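Local atomic coordinates of phosphodiesterase (Candida albicans, PDB entry 6CPU), a protein that belongs to the cyclic nucleotide phosphodiesterase family, a largely helical, metal-binding group of the HD superfamily. Residues A[459-464]-A[540-544]. Residues are numbered along the deposited sequence; the frame is centred on the assembly and turned at random.
Sequences KCADIS and LFNSV. With ZN (zinc ion), chain B.
One face of the Phe541 ring carries the sulfur of Cys460: SG lies 4.2 Å from the ring centroid and 28° off the normal, which places it over the face and defines a Cys sulfur-aromatic contact. The carbonyl oxygen of Ile463 approaches the same ring edge-on, while Cys460 O comes to 3.3 Å from Phe541 CZ. Alongside the sulfur, Cys460 CB approaches Phe541 CE1 at 3.5 Å. The cysteine torsion explains the placement: with chi1 at -76°, SG is anti to its own carbonyl carbon, and there it makes its contacts with helix 525-547. Cys460 SG also meets Val544 CG2 at 3.7 Å and Leu540 CD2 at 3.9 Å, so that Leu540, Phe541 and Val544, all of helix 525-547, touch one sulfur. Leu540 CD2 also touches Ile463 CD1, the two side chains crossing at a slant, and the same CD1 lies 4.0 Å from Phe541 CE2, where the isoleucine and phenylalanine side chains slide past each other in opposite directions. The contact joins two helices of the phosphodiesterase catalytic-domain fold, and helix 446-462 brings a metal ligand to its C-terminal end. Asp462 points its carboxylate at the zinc ion, OD1 binding at 2.1 Å, with His278, His349 and Asp350 as the other protein ligands; OD2 accepts a hydrogen bond from a zinc-bound water. The helix ends before Ile463, whose psi of 31° is no longer helical, and in the turn that follows Ala461 O accepts from both Ser464 N and Ser464 OG, the hydroxyl at 2.8 Å. Beyond the pair, Phe541 also packs on Thr554, Cys555 and Ile558 of helix 552-569, and Cys460 on Phe289 of helix 276-292.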
loop_
_atom_site.group_PDB
_atom_site.type_symbol
_atom_site.label_atom_id
_atom_site.label_comp_id
_atom_site.label_asym_id
_atom_site.label_seq_id
_atom_site.Cartn_x
_atom_site.Cartn_y
_atom_site.Cartn_z
ATOM N N LYS A 459 5.830 8.816 10.579
ATOM C CA LYS A 459 4.786 8.739 11.613
ATOM C C LYS A 459 3.697 9.772 11.403
ATOM O O LYS A 459 2.507 9.474 11.520
ATOM C CB LYS A 459 5.373 8.912 13.016
ATOM C CG LYS A 459 5.935 7.631 13.603
ATOM C CD LYS A 459 6.573 7.855 14.973
ATOM C CE LYS A 459 5.545 8.277 16.010
ATOM N NZ LYS A 459 4.356 7.387 16.051
ATOM N N CYS A 460 4.117 11.002 11.128
ATOM C CA CYS A 460 3.178 12.104 10.906
ATOM C C CYS A 460 2.331 11.824 9.659
ATOM O O CYS A 460 1.105 11.951 9.686
ATOM C CB CYS A 460 3.937 13.425 10.778
ATOM S SG CYS A 460 4.527 14.090 12.369
ATOM N N ALA A 461 2.990 11.404 8.585
ATOM C CA ALA A 461 2.293 11.048 7.335
ATOM C C ALA A 461 1.268 9.943 7.548
ATOM O O ALA A 461 0.131 10.039 7.079
ATOM C CB ALA A 461 3.299 10.640 6.273
ATOM N N ASP A 462 1.661 8.893 8.271
ATOM C CA ASP A 462 0.762 7.766 8.500
ATOM C C ASP A 462 -0.513 8.154 9.256
ATOM O O ASP A 462 -1.578 7.583 9.004
ATOM C CB ASP A 462 1.498 6.654 9.241
ATOM C CG ASP A 462 0.737 5.342 9.247
ATOM O OD1 ASP A 462 0.038 4.990 8.254
ATOM O OD2 ASP A 462 0.866 4.651 10.272
ATOM N N ILE A 463 -0.420 9.117 10.179
ATOM C CA ILE A 463 -1.602 9.551 10.944
ATOM C C ILE A 463 -2.089 10.939 10.507
ATOM O O ILE A 463 -2.666 11.685 11.304
ATOM C CB ILE A 463 -1.364 9.503 12.482
ATOM C CG1 ILE A 463 -0.278 10.487 12.928
ATOM C CG2 ILE A 463 -0.996 8.094 12.922
ATOM C CD1 ILE A 463 -0.378 10.847 14.400
ATOM N N SER A 464 -1.895 11.264 9.231
ATOM C CA SER A 464 -2.158 12.618 8.727
ATOM C C SER A 464 -3.619 12.894 8.388
ATOM O O SER A 464 -3.953 14.027 8.026
ATOM C CB SER A 464 -1.273 12.898 7.508
ATOM O OG SER A 464 -1.647 12.072 6.416
ATOM N N LEU A 540 1.933 14.961 18.893
ATOM C CA LEU A 540 2.992 14.605 17.938
ATOM C C LEU A 540 3.271 15.741 16.951
ATOM O O LEU A 540 4.426 16.090 16.704
ATOM C CB LEU A 540 2.637 13.330 17.157
ATOM C CG LEU A 540 3.656 12.898 16.092
ATOM C CD1 LEU A 540 4.969 12.456 16.722
ATOM C CD2 LEU A 540 3.084 11.792 15.214
ATOM N N PHE A 541 2.219 16.292 16.362
ATOM C CA PHE A 541 2.396 17.337 15.356
ATOM C C PHE A 541 2.959 18.628 15.978
ATOM O O PHE A 541 3.923 19.207 15.454
ATOM C CB PHE A 541 1.095 17.576 14.586
ATOM C CG PHE A 541 0.835 16.540 13.525
ATOM C CD1 PHE A 541 1.502 16.604 12.306
ATOM C CD2 PHE A 541 -0.030 15.477 13.754
ATOM C CE1 PHE A 541 1.287 15.647 11.333
ATOM C CE2 PHE A 541 -0.245 14.512 12.779
ATOM C CZ PHE A 541 0.415 14.599 11.571
ATOM N N ASN A 542 2.383 19.050 17.105
ATOM C CA ASN A 542 2.942 20.162 17.896
ATOM C C ASN A 542 4.419 19.955 18.192
ATOM O O ASN A 542 5.229 20.843 17.962
ATOM C CB ASN A 542 2.172 20.343 19.211
ATOM C CG ASN A 542 0.831 21.028 19.017
ATOM O OD1 ASN A 542 0.670 21.860 18.122
ATOM N ND2 ASN A 542 -0.139 20.693 19.866
ATOM N N SER A 543 4.771 18.763 18.667
ATOM C CA SER A 543 6.157 18.440 18.991
ATOM C C SER A 543 7.068 18.420 17.759
ATOM O O SER A 543 8.204 18.891 17.812
ATOM C CB SER A 543 6.223 17.097 19.724
ATOM O OG SER A 543 7.531 16.851 20.205
ATOM N N VAL A 544 6.568 17.876 16.653
ATOM C CA VAL A 544 7.335 17.832 15.404
ATOM C C VAL A 544 7.460 19.228 14.771
ATOM O O VAL A 544 8.532 19.592 14.271
ATOM C CB VAL A 544 6.723 16.815 14.402
ATOM C CG1 VAL A 544 7.321 16.970 13.007
ATOM C CG2 VAL A 544 6.941 15.391 14.906
HETATM ZN ZN ZN B . -0.440 3.124 7.492
HETATM O O HOH W 1 0.675 2.231 9.118
HETATM O O HOH W 2 -2.184 2.879 8.830
#